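PDB 5WYD: probable enoyl-CoA hydratase/isomerase from Pseudomonas aeruginosa PAO1, which probably acts as a crotonase-family enoyl-CoA hydratase/isomerase with hydro-lyase activity, with an implied role in making the diffusible signal factor (DSF). Local coordinates for residues R179-A182 / E183-L186; I32-P36 / A37-D41; V165-G168 / W169-M173; R96-G99 / E100-A104; R230-P234 / N235-P239. The protein carries 1 engineered substitution. All coordinates share one frame; numbering follows the deposited sequence.

Contact 1. Residues R179-A182 / E183-L186; sequences RVDA and ETAL. With PTD (pentanedial), chain G.
Asp181 and Thr184 meet at the N-terminus of helix 182-188, where Asp181 holds the N-cap position just before the first turn. Aspartate suits this place because a short side chain can fold back beside the first backbone N-H groups, and its negative charge probably interacts favourably with the positive end of the helix dipole. Its CG lies between the backbone N and the carbonyl carbon (chi1 60°), which turns the carboxylate back over the turn.

Among the polar contacts, the hydroxyl OG1 of Thr184 donates to Asp181 OD1 at 2.9 Å, the two side chains crossing at about a right angle. The position of OD1 is less certain, since the model places it too near a backbone nitrogen. Behind the cap the helical bonds begin: Ala185 N reaches Asp181 O at 3.1 Å, and Leu186 N reaches Ala182 O at 3.0 Å.

The apolar contacts lie on the inner side of the turn. Val180 CG2 stands 4.4 Å from Ala185 CB, and both side chains also rest on Met142 of strand 142-143. Small Ala182 lets the first turn lie close to strand 193-195, where it packs on Val194.

The ligand contact belongs to Arg179, one residue of the pentanedial pocket together with Lys72 and Phe73. Its chain, bent at chi3, carries the guanidinium away from the helix toward the ligand. Pentanedial lies at the edge of that flat group, with its C1 3.7 Å from Arg179 NH2.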
loop_
_atom_site.group_PDB
_atom_site.type_symbol
_atom_site.label_atom_id
_atom_site.label_comp_id
_atom_site.label_asym_id
_atom_site.label_seq_id
_atom_site.Cartn_x
_atom_site.Cartn_y
_atom_site.Cartn_z
ATOM N N ARG A 179 11.572 29.725 10.205
ATOM C CA ARG A 179 12.551 29.721 9.126
ATOM C C ARG A 179 13.874 29.146 9.613
ATOM O O ARG A 179 14.198 29.188 10.807
ATOM C CB ARG A 179 12.746 31.132 8.559
ATOM C CG ARG A 179 12.988 32.174 9.617
ATOM C CD ARG A 179 13.043 33.564 9.046
ATOM N NE ARG A 179 11.835 33.874 8.300
ATOM C CZ ARG A 179 11.574 35.067 7.786
ATOM N NH1 ARG A 179 12.436 36.057 7.948
ATOM N NH2 ARG A 179 10.448 35.275 7.122
ATOM N N VAL A 180 14.634 28.585 8.668
ATOM C CA VAL A 180 15.889 27.905 8.965
ATOM C C VAL A 180 17.019 28.447 8.094
ATOM O O VAL A 180 16.833 28.708 6.899
ATOM C CB VAL A 180 15.752 26.381 8.770
ATOM C CG1 VAL A 180 14.720 25.831 9.741
ATOM C CG2 VAL A 180 15.405 26.054 7.319
ATOM N N ASP A 181 18.191 28.606 8.702
ATOM C CA ASP A 181 19.400 29.033 8.021
ATOM C C ASP A 181 19.980 27.877 7.218
ATOM O O ASP A 181 19.559 26.728 7.350
ATOM C CB ASP A 181 20.427 29.535 9.036
ATOM C CG ASP A 181 20.842 28.460 10.054
ATOM O OD1 ASP A 181 21.135 27.316 9.659
ATOM O OD2 ASP A 181 20.849 28.757 11.269
ATOM N N ALA A 182 20.965 28.185 6.378
ATOM C CA ALA A 182 21.593 27.140 5.574
ATOM C C ALA A 182 22.230 26.058 6.435
ATOM O O ALA A 182 22.185 24.876 6.087
ATOM C CB ALA A 182 22.648 27.739 4.661
ATOM N N GLU A 183 22.890 26.445 7.528
ATOM C CA GLU A 183 23.540 25.455 8.385
ATOM C C GLU A 183 22.539 24.517 9.031
ATOM O O GLU A 183 22.754 23.297 9.050
ATOM C CB GLU A 183 24.375 26.145 9.460
ATOM C CG GLU A 183 25.618 26.825 8.930
ATOM C CD GLU A 183 26.562 25.837 8.263
ATOM O OE1 GLU A 183 26.688 24.699 8.767
ATOM O OE2 GLU A 183 27.180 26.196 7.236
ATOM N N THR A 184 21.438 25.062 9.562
ATOM C CA THR A 184 20.445 24.212 10.204
ATOM C C THR A 184 19.859 23.246 9.196
ATOM O O THR A 184 19.713 22.052 9.483
ATOM C CB THR A 184 19.355 25.058 10.850
ATOM O OG1 THR A 184 19.929 25.839 11.899
ATOM C CG2 THR A 184 18.277 24.165 11.438
ATOM N N ALA A 185 19.582 23.729 7.986
ATOM C CA ALA A 185 19.051 22.858 6.941
ATOM C C ALA A 185 20.038 21.756 6.612
ATOM O O ALA A 185 19.653 20.600 6.395
ATOM C CB ALA A 185 18.729 23.661 5.679
ATOM N N LEU A 186 21.315 22.096 6.556
ATOM C CA LEU A 186 22.295 21.076 6.244
ATOM C C LEU A 186 22.306 20.020 7.330
ATOM O O LEU A 186 22.362 18.818 7.042
ATOM C CB LEU A 186 23.665 21.713 6.096
ATOM C CG LEU A 186 24.812 20.755 5.888
ATOM C CD1 LEU A 186 24.618 19.968 4.597
ATOM C CD2 LEU A 186 26.057 21.582 5.860
HETATM C C1 PTD G . 10.667 38.565 5.370
HETATM C C2 PTD G . 10.513 39.331 4.052
HETATM C C3 PTD G . 11.604 40.406 4.046
HETATM C C4 PTD G . 11.376 41.370 2.899
HETATM C C5 PTD G . 12.700 42.002 2.430
HETATM O O1 PTD G . 10.565 39.183 6.382
HETATM O O5 PTD G . 13.279 41.582 1.458
#

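Contact 2. Residues I32-P36 / A37-D41; sequences INHPP and ANTWD
His34 and Asn38 close the tight part of this turn, which joins strand 27-32 to helix 42-57. Asn38 OD1 accepts the backbone N-H of His34 at 3.1 Å, a bent bond (137° at the hydrogen) that approaches from 24° outside the carbonyl plane. An asparagine fits because its amide faces two ways: ND2 donates to Phe73 O, tying the turn to a neighbouring loop.

Nearby, the His34 ring and Thr39 lie side by side, with Thr39 CG2 3.1 Å from His34 ND1. Thr39 OG1 points elsewhere, to Gly77 O. On the buried flank Ile32 CD1 packs against the Trp40 ring, 3.5 Å from CZ2, the two side chains crossing at about a right angle; the indole goes on to meet Leu45 and Leu48 of helix 42-57.

The outer side is looser. Pro35 and Pro36, linked by a cis peptide bond, form the exposed bend. Asp41 OD2 stays 4.1 Å from His34 NE2 and pairs instead with Lys18. Asp41 OD1 weakly caps Asp43 N, so the arrangement ends as a strand-to-helix connection with an aspartate N-cap, within the crotonase fold.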
loop_
_atom_site.group_PDB
_atom_site.type_symbol
_atom_site.label_atom_id
_atom_site.label_comp_id
_atom_site.label_asym_id
_atom_site.label_seq_id
_atom_site.Cartn_x
_atom_site.Cartn_y
_atom_site.Cartn_z
ATOM N N ILE A 32 14.450 31.474 -12.899
ATOM C CA ILE A 32 13.217 32.212 -12.671
ATOM C C ILE A 32 13.570 33.682 -12.629
ATOM O O ILE A 32 14.425 34.098 -11.834
ATOM C CB ILE A 32 12.592 31.849 -11.327
ATOM C CG1 ILE A 32 12.644 30.365 -11.091
ATOM C CG2 ILE A 32 11.159 32.364 -11.279
ATOM C CD1 ILE A 32 12.180 30.040 -9.714
ATOM N N ASN A 33 12.860 34.485 -13.395
ATOM C CA ASN A 33 13.140 35.900 -13.471
ATOM C C ASN A 33 11.825 36.649 -13.359
ATOM O O ASN A 33 11.334 37.207 -14.332
ATOM C CB ASN A 33 13.888 36.212 -14.754
ATOM C CG ASN A 33 14.429 37.593 -14.795
ATOM O OD1 ASN A 33 14.211 38.397 -13.889
ATOM N ND2 ASN A 33 15.149 37.892 -15.865
ATOM N N HIS A 34 11.266 36.675 -12.162
ATOM C CA HIS A 34 10.023 37.387 -11.922
ATOM C C HIS A 34 10.304 38.462 -10.891
ATOM O O HIS A 34 10.703 38.147 -9.766
ATOM C CB HIS A 34 8.930 36.423 -11.453
ATOM C CG HIS A 34 7.571 37.035 -11.385
ATOM N ND1 HIS A 34 6.928 37.255 -10.190
ATOM C CD2 HIS A 34 6.781 37.567 -12.342
ATOM C CE1 HIS A 34 5.764 37.831 -10.420
ATOM N NE2 HIS A 34 5.654 38.040 -11.719
ATOM N N PRO A 35 10.126 39.738 -11.211
ATOM C CA PRO A 35 10.538 40.644 -10.135
ATOM C C PRO A 35 9.412 40.933 -9.133
ATOM O O PRO A 35 8.248 40.731 -9.444
ATOM C CB PRO A 35 10.978 41.888 -10.888
ATOM C CG PRO A 35 11.396 41.380 -12.246
ATOM C CD PRO A 35 10.471 40.245 -12.551
ATOM N N PRO A 36 9.759 41.354 -7.905
ATOM C CA PRO A 36 11.144 41.557 -7.482
ATOM C C PRO A 36 11.661 40.427 -6.596
ATOM O O PRO A 36 12.855 40.372 -6.299
ATOM C CB PRO A 36 11.064 42.868 -6.688
ATOM C CG PRO A 36 9.704 42.788 -6.031
ATOM C CD PRO A 36 8.812 41.946 -6.942
ATOM N N ALA A 37 10.753 39.540 -6.190
ATOM C CA ALA A 37 11.047 38.413 -5.319
ATOM C C ALA A 37 11.123 37.076 -6.049
ATOM O O ALA A 37 11.248 36.037 -5.401
ATOM C CB ALA A 37 10.013 38.349 -4.200
ATOM N N ASN A 38 11.033 37.069 -7.376
ATOM C CA ASN A 38 11.055 35.839 -8.172
ATOM C C ASN A 38 9.912 34.911 -7.772
ATOM O O ASN A 38 10.048 33.688 -7.793
ATOM C CB ASN A 38 12.424 35.160 -8.083
ATOM C CG ASN A 38 13.483 35.944 -8.817
ATOM O OD1 ASN A 38 13.186 36.670 -9.764
ATOM N ND2 ASN A 38 14.711 35.866 -8.341
ATOM N N THR A 39 8.778 35.506 -7.397
ATOM C CA THR A 39 7.597 34.739 -7.032
ATOM C C THR A 39 7.000 34.073 -8.268
ATOM O O THR A 39 7.050 34.611 -9.378
ATOM C CB THR A 39 6.556 35.623 -6.329
ATOM O OG1 THR A 39 5.331 34.903 -6.164
ATOM C CG2 THR A 39 6.272 36.857 -7.146
ATOM N N TRP A 40 6.464 32.870 -8.066
ATOM C CA TRP A 40 5.855 32.100 -9.147
ATOM C C TRP A 40 4.590 32.731 -9.688
ATOM O O TRP A 40 3.813 33.350 -8.955
ATOM C CB TRP A 40 5.519 30.684 -8.702
ATOM C CG TRP A 40 6.690 29.862 -8.623
ATOM C CD1 TRP A 40 7.341 29.488 -7.508
ATOM C CD2 TRP A 40 7.423 29.335 -9.731
ATOM N NE1 TRP A 40 8.433 28.730 -7.842
ATOM C CE2 TRP A 40 8.505 28.626 -9.207
ATOM C CE3 TRP A 40 7.269 29.400 -11.118
ATOM C CZ2 TRP A 40 9.429 27.975 -10.020
ATOM C CZ3 TRP A 40 8.191 28.754 -11.921
ATOM C CH2 TRP A 40 9.255 28.055 -11.370
ATOM N N ASP A 41 4.364 32.505 -10.976
ATOM C CA ASP A 41 3.229 33.037 -11.696
ATOM C C ASP A 41 2.654 31.911 -12.538
ATOM O O ASP A 41 3.310 30.893 -12.776
ATOM C CB ASP A 41 3.708 34.221 -12.559
ATOM C CG ASP A 41 2.604 34.903 -13.335
ATOM O OD1 ASP A 41 1.478 34.365 -13.424
ATOM O OD2 ASP A 41 2.891 35.992 -13.886
#

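Contact 3. Residues V165-G168 / W169-M173; sequences VGEG and WAKRM
Helix 157-176 of the crotonase fold is kinked near Gly166, and the contact follows its next turn, where Glu167 and Lys171 pair one helical turn apart. Their side chains run side by side, pointing the same way. Lys171 is extended throughout, which sets its NZ 3.2 Å from Glu167 OE2 in a salt bridge whose hydrogen bond is weak. Both charges have further partners on the second subunit: Glu167 OE1 pairs with Arg230 of that chain, its strongest polar partner, and Lys171 NZ with Asp132 and Gln227 there. The intrahelical pair thus lies within a network of charged and polar groups between subunits, which satisfies long polar side chains in a buried place.

The backbone explains Gly166. It has phi/psi of 90°/160°, where a CB would be jammed against the preceding carbonyl oxygen, and regular bonding to the turn before is lost at the N of Glu167 and Gly168. It resumes with Ala170 N to Gly166 O at 3.2 Å, then with Lys171 N to Glu167 O at 2.7 Å, the latter nearly straight onto the carbonyl.

On the inward side, Val165 and Trp169 both rest on Ile188 of helix 182-188, a suitable place for apolar groups. The compact Ala170 lets the branched valine sit close. Val165 directs one methyl, CG2, against two neighbours: 3.9 Å from Trp169 CB and 4.0 Å from Ala170 CB.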
loop_
_atom_site.group_PDB
_atom_site.type_symbol
_atom_site.label_atom_id
_atom_site.label_comp_id
_atom_site.label_asym_id
_atom_site.label_seq_id
_atom_site.Cartn_x
_atom_site.Cartn_y
_atom_site.Cartn_z
ATOM N N VAL A 165 13.292 15.834 5.793
ATOM C CA VAL A 165 13.815 16.226 7.101
ATOM C C VAL A 165 13.165 15.492 8.267
ATOM O O VAL A 165 13.540 15.738 9.424
ATOM C CB VAL A 165 13.704 17.752 7.294
ATOM C CG1 VAL A 165 14.308 18.456 6.061
ATOM C CG2 VAL A 165 12.277 18.182 7.597
ATOM N N GLY A 166 12.194 14.635 8.023
ATOM C CA GLY A 166 11.514 13.996 9.128
ATOM C C GLY A 166 10.318 14.812 9.573
ATOM O O GLY A 166 10.191 15.995 9.279
ATOM N N GLU A 167 9.407 14.155 10.278
ATOM C CA GLU A 167 8.201 14.860 10.668
ATOM C C GLU A 167 8.509 15.967 11.653
ATOM O O GLU A 167 8.058 17.103 11.473
ATOM C CB GLU A 167 7.183 13.877 11.239
ATOM C CG GLU A 167 6.675 12.901 10.212
ATOM C CD GLU A 167 5.487 12.104 10.696
ATOM O OE1 GLU A 167 5.284 10.975 10.207
ATOM O OE2 GLU A 167 4.747 12.609 11.560
ATOM N N GLY A 168 9.344 15.683 12.648
ATOM C CA GLY A 168 9.510 16.633 13.736
ATOM C C GLY A 168 9.980 17.993 13.267
ATOM O O GLY A 168 9.375 19.022 13.587
ATOM N N TRP A 169 11.032 18.011 12.459
ATOM C CA TRP A 169 11.524 19.273 11.938
ATOM C C TRP A 169 10.523 19.875 10.964
ATOM O O TRP A 169 10.247 21.080 11.001
ATOM C CB TRP A 169 12.889 19.041 11.301
ATOM C CG TRP A 169 13.974 19.263 12.295
ATOM C CD1 TRP A 169 14.770 18.317 12.880
ATOM C CD2 TRP A 169 14.358 20.517 12.848
ATOM N NE1 TRP A 169 15.640 18.917 13.759
ATOM C CE2 TRP A 169 15.403 20.270 13.754
ATOM C CE3 TRP A 169 13.931 21.833 12.648
ATOM C CZ2 TRP A 169 16.026 21.294 14.454
ATOM C CZ3 TRP A 169 14.537 22.837 13.347
ATOM C CH2 TRP A 169 15.571 22.569 14.243
ATOM N N ALA A 170 9.916 19.025 10.138
ATOM C CA ALA A 170 8.927 19.490 9.178
ATOM C C ALA A 170 7.772 20.174 9.879
ATOM O O ALA A 170 7.329 21.251 9.455
ATOM C CB ALA A 170 8.399 18.310 8.360
ATOM N N LYS A 171 7.318 19.603 10.991
ATOM C CA LYS A 171 6.172 20.173 11.671
ATOM C C LYS A 171 6.467 21.588 12.144
ATOM O O LYS A 171 5.721 22.524 11.836
ATOM C CB LYS A 171 5.803 19.256 12.835
ATOM C CG LYS A 171 5.225 17.916 12.335
ATOM C CD LYS A 171 4.781 16.955 13.435
ATOM C CE LYS A 171 4.134 15.707 12.840
ATOM N NZ LYS A 171 3.734 14.680 13.844
ATOM N N ARG A 172 7.635 21.789 12.741
ATOM C CA ARG A 172 7.970 23.095 13.295
ATOM C C ARG A 172 7.940 24.177 12.224
ATOM O O ARG A 172 7.395 25.266 12.435
ATOM C CB ARG A 172 9.335 23.028 13.941
ATOM C CG ARG A 172 9.573 24.167 14.842
ATOM C CD ARG A 172 10.980 24.149 15.288
ATOM N NE ARG A 172 11.232 23.285 16.416
ATOM C CZ ARG A 172 12.396 23.282 17.036
ATOM N NH1 ARG A 172 13.344 24.091 16.606
ATOM N NH2 ARG A 172 12.615 22.497 18.072
ATOM N N MET A 173 8.499 23.886 11.051
ATOM C CA MET A 173 8.489 24.869 9.970
ATOM C C MET A 173 7.081 25.194 9.509
ATOM O O MET A 173 6.689 26.364 9.439
ATOM C CB MET A 173 9.320 24.368 8.810
ATOM C CG MET A 173 10.703 24.113 9.298
ATOM S SD MET A 173 11.786 23.471 8.051
ATOM C CE MET A 173 11.678 24.805 6.860
#

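Contact 4. Residues R96-G99 / E100-A104; sequences RRFG and EAFEA
Arg96 and Glu100 are joined through the backbone by a regular alpha-helical bond, Glu100 N to Arg96 O at 2.8 Å, and the same spacing repeats at Ala101 N to Arg97 O, 2.9 Å. Their side chains meet as well. Arg96 NE donates to Glu100 OE2 at 2.9 Å in a fairly straight bond (163°), using the anti lone pair of that oxygen. The acceptor lies in the guanidinium plane, while the carboxylate is turned almost perpendicular to it, 82° between planes. A bend at chi2 brings the arginine chain round to this meeting.

Arg97 approaches the same oxygen from one residue further on, its NH2 a long 3.8 Å from OE2, completing a salt-bridge network on helix 88-106 of the crotonase fold. Glutamate has the reach to serve several arginines: its OE1 pairs with Arg49 of helix 42-57. Arg96 NH2 continues outward to Glu243 and Asp247 of the third subunit.

On the buried flank Phe98 and Phe102 lie side by side, pointing the same way, with their ring planes 35° apart. Phe98 suits its largely apolar setting, where it meets Leu45 and Met82, whereas Phe102 packs on Cys127 of helix 123-130.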
loop_
_atom_site.group_PDB
_atom_site.type_symbol
_atom_site.label_atom_id
_atom_site.label_comp_id
_atom_site.label_asym_id
_atom_site.label_seq_id
_atom_site.Cartn_x
_atom_site.Cartn_y
_atom_site.Cartn_z
ATOM N N ARG A 96 -3.647 23.287 -8.849
ATOM C CA ARG A 96 -3.379 22.267 -9.858
ATOM C C ARG A 96 -2.082 22.566 -10.598
ATOM O O ARG A 96 -1.247 21.671 -10.790
ATOM C CB ARG A 96 -4.574 22.199 -10.812
ATOM C CG ARG A 96 -4.516 21.169 -11.915
ATOM C CD ARG A 96 -4.760 19.767 -11.415
ATOM N NE ARG A 96 -4.493 18.840 -12.490
ATOM C CZ ARG A 96 -5.010 17.631 -12.586
ATOM N NH1 ARG A 96 -4.712 16.858 -13.616
ATOM N NH2 ARG A 96 -5.832 17.202 -11.669
ATOM N N ARG A 97 -1.871 23.840 -10.951
ATOM C CA ARG A 97 -0.687 24.250 -11.696
ATOM C C ARG A 97 0.590 23.971 -10.922
ATOM O O ARG A 97 1.579 23.508 -11.499
ATOM C CB ARG A 97 -0.775 25.739 -12.011
ATOM C CG ARG A 97 -1.811 26.146 -13.051
ATOM C CD ARG A 97 -1.638 25.385 -14.335
ATOM N NE ARG A 97 -2.724 25.628 -15.280
ATOM C CZ ARG A 97 -3.825 24.887 -15.381
ATOM N NH1 ARG A 97 -4.744 25.202 -16.288
ATOM N NH2 ARG A 97 -4.018 23.845 -14.577
ATOM N N PHE A 98 0.607 24.275 -9.626
ATOM C CA PHE A 98 1.805 23.986 -8.845
ATOM C C PHE A 98 2.085 22.504 -8.834
ATOM O O PHE A 98 3.226 22.070 -9.023
ATOM C CB PHE A 98 1.672 24.451 -7.399
ATOM C CG PHE A 98 2.069 25.877 -7.171
ATOM C CD1 PHE A 98 3.394 26.237 -7.225
ATOM C CD2 PHE A 98 1.136 26.832 -6.810
ATOM C CE1 PHE A 98 3.799 27.529 -7.001
ATOM C CE2 PHE A 98 1.528 28.135 -6.551
ATOM C CZ PHE A 98 2.866 28.482 -6.672
ATOM N N GLY A 99 1.051 21.706 -8.604
ATOM C CA GLY A 99 1.264 20.279 -8.557
ATOM C C GLY A 99 1.784 19.758 -9.877
ATOM O O GLY A 99 2.805 19.079 -9.926
ATOM N N GLU A 100 1.148 20.165 -10.972
ATOM C CA GLU A 100 1.568 19.687 -12.285
ATOM C C GLU A 100 2.990 20.097 -12.600
ATOM O O GLU A 100 3.808 19.270 -13.032
ATOM C CB GLU A 100 0.636 20.217 -13.375
ATOM C CG GLU A 100 -0.811 19.831 -13.258
ATOM C CD GLU A 100 -1.653 20.480 -14.344
ATOM O OE1 GLU A 100 -1.100 21.202 -15.202
ATOM O OE2 GLU A 100 -2.866 20.209 -14.395
ATOM N N ALA A 101 3.299 21.379 -12.407
ATOM C CA ALA A 101 4.623 21.859 -12.750
ATOM C C ALA A 101 5.672 21.200 -11.872
ATOM O O ALA A 101 6.614 20.577 -12.370
ATOM C CB ALA A 101 4.664 23.383 -12.619
ATOM N N PHE A 102 5.471 21.242 -10.557
ATOM C CA PHE A 102 6.466 20.677 -9.651
ATOM C C PHE A 102 6.610 19.174 -9.836
ATOM O O PHE A 102 7.723 18.638 -9.767
ATOM C CB PHE A 102 6.132 21.016 -8.211
ATOM C CG PHE A 102 6.291 22.469 -7.896
ATOM C CD1 PHE A 102 7.260 23.244 -8.526
ATOM C CD2 PHE A 102 5.506 23.052 -6.948
ATOM C CE1 PHE A 102 7.397 24.577 -8.222
ATOM C CE2 PHE A 102 5.670 24.365 -6.618
ATOM C CZ PHE A 102 6.596 25.137 -7.255
ATOM N N GLU A 103 5.505 18.471 -10.032
ATOM C CA GLU A 103 5.618 17.047 -10.294
ATOM C C GLU A 103 6.391 16.800 -11.579
ATOM O O GLU A 103 7.179 15.852 -11.665
ATOM C CB GLU A 103 4.234 16.450 -10.347
ATOM C CG GLU A 103 3.562 16.450 -8.994
ATOM C CD GLU A 103 2.117 16.105 -9.139
ATOM O OE1 GLU A 103 1.392 16.012 -8.128
ATOM O OE2 GLU A 103 1.723 15.887 -10.294
ATOM N N ALA A 104 6.183 17.643 -12.590
ATOM C CA ALA A 104 6.961 17.500 -13.815
ATOM C C ALA A 104 8.452 17.664 -13.534
ATOM O O ALA A 104 9.277 16.896 -14.046
ATOM C CB ALA A 104 6.494 18.506 -14.864
#

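Contact 5. Residues R230-P234 / N235-P239; sequences RERAP and NTWLP
Arg232 lies over one face of the Trp237 indole in a cation-pi contact, its CZ 3.7 Å from the centroid of the six-membered ring and only 9° from the ring normal. The guanidinium is tilted rather than flat, its plane 37° from that of the indole. NH2 makes the closest approach, 3.1 Å from Trp237 CE3. Arginine suits this place because its broad, delocalised cation can spread over an aromatic face.

The next shell fixes both partners. At the guanidinium edge, Arg232 NE donates to Thr236 OG1, although the modelled separation is too short to be taken literally. Thr236 OG1 donates in turn to Ala233 O at 2.9 Å, in the carbonyl plane; the same oxygen takes Thr236 N from above that plane. The indole is steadied by a weak bond from Trp237 NE1 to Arg232 O at 3.3 Å, and Glu231 CB touches its edge at CZ2.

Further out, Trp237 N bonds to Pro234 O at 3.0 Å. Pro234 suits the lead-in to a helix, because it has no N-H that would need an acceptor there. It packs on Trp163 of the fourth subunit, and Arg232 on Thr236 of the fifth, where the chain turns from helix 228-231 into helix 238-249.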
loop_
_atom_site.group_PDB
_atom_site.type_symbol
_atom_site.label_atom_id
_atom_site.label_comp_id
_atom_site.label_asym_id
_atom_site.label_seq_id
_atom_site.Cartn_x
_atom_site.Cartn_y
_atom_site.Cartn_z
ATOM N N ARG A 230 8.292 6.631 -2.764
ATOM C CA ARG A 230 7.163 7.553 -2.648
ATOM C C ARG A 230 5.882 6.909 -3.149
ATOM O O ARG A 230 4.802 7.149 -2.611
ATOM C CB ARG A 230 7.392 8.849 -3.412
ATOM C CG ARG A 230 8.716 9.459 -3.198
ATOM C CD ARG A 230 8.800 10.772 -3.919
ATOM N NE ARG A 230 10.110 11.361 -3.716
ATOM C CZ ARG A 230 10.451 12.583 -4.096
ATOM N NH1 ARG A 230 9.564 13.363 -4.681
ATOM N NH2 ARG A 230 11.681 13.025 -3.889
ATOM N N GLU A 231 5.966 6.197 -4.262
ATOM C CA GLU A 231 4.792 5.512 -4.770
ATOM C C GLU A 231 4.415 4.302 -3.913
ATOM O O GLU A 231 3.228 4.046 -3.675
ATOM C CB GLU A 231 5.042 5.136 -6.227
ATOM C CG GLU A 231 5.112 6.363 -7.127
ATOM C CD GLU A 231 3.774 7.064 -7.282
ATOM O OE1 GLU A 231 3.740 8.117 -7.952
ATOM O OE2 GLU A 231 2.765 6.575 -6.727
ATOM N N ARG A 232 5.406 3.552 -3.439
ATOM C CA ARG A 232 5.153 2.274 -2.797
ATOM C C ARG A 232 6.270 1.937 -1.815
ATOM O O ARG A 232 7.332 2.554 -1.803
ATOM C CB ARG A 232 5.050 1.188 -3.874
ATOM C CG ARG A 232 4.489 -0.130 -3.415
ATOM C CD ARG A 232 4.209 -0.887 -4.620
ATOM N NE ARG A 232 5.390 -0.999 -5.501
ATOM C CZ ARG A 232 5.337 -1.172 -6.817
ATOM N NH1 ARG A 232 4.193 -1.186 -7.400
ATOM N NH2 ARG A 232 6.418 -1.330 -7.565
ATOM N N ALA A 233 6.036 0.894 -1.041
ATOM C CA ALA A 233 6.998 0.427 -0.075
ATOM C C ALA A 233 8.298 0.053 -0.777
ATOM O O ALA A 233 8.264 -0.520 -1.870
ATOM C CB ALA A 233 6.421 -0.790 0.611
ATOM N N PRO A 234 9.456 0.282 -0.142
ATOM C CA PRO A 234 10.702 -0.027 -0.845
ATOM C C PRO A 234 10.782 -1.469 -1.205
ATOM O O PRO A 234 11.178 -1.790 -2.329
ATOM C CB PRO A 234 11.789 0.318 0.175
ATOM C CG PRO A 234 11.167 1.248 1.079
ATOM C CD PRO A 234 9.733 0.869 1.180
ATOM N N ASN A 235 10.312 -2.339 -0.313
ATOM C CA ASN A 235 10.506 -3.754 -0.547
ATOM C C ASN A 235 9.847 -4.228 -1.829
ATOM O O ASN A 235 10.356 -5.149 -2.478
ATOM C CB ASN A 235 10.037 -4.512 0.663
ATOM C CG ASN A 235 10.953 -4.288 1.811
ATOM O OD1 ASN A 235 11.766 -3.381 1.763
ATOM N ND2 ASN A 235 10.909 -5.163 2.801
ATOM N N THR A 236 8.743 -3.604 -2.220
ATOM C CA THR A 236 8.031 -4.010 -3.427
ATOM C C THR A 236 8.830 -3.763 -4.697
ATOM O O THR A 236 8.534 -4.357 -5.736
ATOM C CB THR A 236 6.743 -3.250 -3.513
ATOM O OG1 THR A 236 7.044 -1.974 -4.061
ATOM C CG2 THR A 236 6.238 -3.027 -2.111
ATOM N N TRP A 237 9.669 -2.732 -4.704
ATOM C CA TRP A 237 10.437 -2.384 -5.897
ATOM C C TRP A 237 11.621 -3.292 -6.198
ATOM O O TRP A 237 12.183 -3.157 -7.284
ATOM C CB TRP A 237 10.947 -0.950 -5.785
ATOM C CG TRP A 237 9.850 0.013 -5.630
ATOM C CD1 TRP A 237 9.404 0.563 -4.475
ATOM C CD2 TRP A 237 9.047 0.555 -6.678
ATOM N NE1 TRP A 237 8.350 1.408 -4.733
ATOM C CE2 TRP A 237 8.118 1.424 -6.082
ATOM C CE3 TRP A 237 9.012 0.374 -8.061
ATOM C CZ2 TRP A 237 7.172 2.115 -6.817
ATOM C CZ3 TRP A 237 8.063 1.069 -8.795
ATOM C CH2 TRP A 237 7.159 1.926 -8.165
ATOM N N LEU A 238 12.054 -4.164 -5.287
ATOM C CA LEU A 238 13.272 -4.930 -5.557
ATOM C C LEU A 238 13.218 -5.821 -6.792
ATOM O O LEU A 238 14.188 -5.789 -7.569
ATOM C CB LEU A 238 13.672 -5.762 -4.326
ATOM C CG LEU A 238 14.225 -5.087 -3.062
ATOM C CD1 LEU A 238 15.549 -4.343 -3.399
ATOM C CD2 LEU A 238 13.264 -4.195 -2.333
ATOM N N PRO A 239 12.158 -6.594 -7.060
ATOM C CA PRO A 239 12.165 -7.417 -8.280
ATOM C C PRO A 239 12.314 -6.579 -9.531
ATOM O O PRO A 239 13.016 -6.978 -10.477
ATOM C CB PRO A 239 10.819 -8.158 -8.212
ATOM C CG PRO A 239 10.005 -7.458 -7.204
ATOM C CD PRO A 239 10.975 -6.884 -6.231
#

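Overall arrangement
Contact 3 is the most buried of the five; the other four are partly buried. Contacts 1 and 2 touch no other subunit, while 4 and 5, like 3, meet neighbouring chains. Contacts 1 and 3 sit on successive helices and touch where Val180 meets Met173 and Thr184 meets Trp169. Contacts 2 and 4 join through Trp40, which packs on Phe98 and Phe102. Contact 5 touches none of the others within the chain, yet its Arg230 reaches Glu167 of the fourth subunit, the intersubunit pair that also serves contact 3. Chemistry follows place: capping and loop bonds in contacts 1 and 2, helix-spaced ion pairs in 3 and 4, and a cation-pi contact in 5.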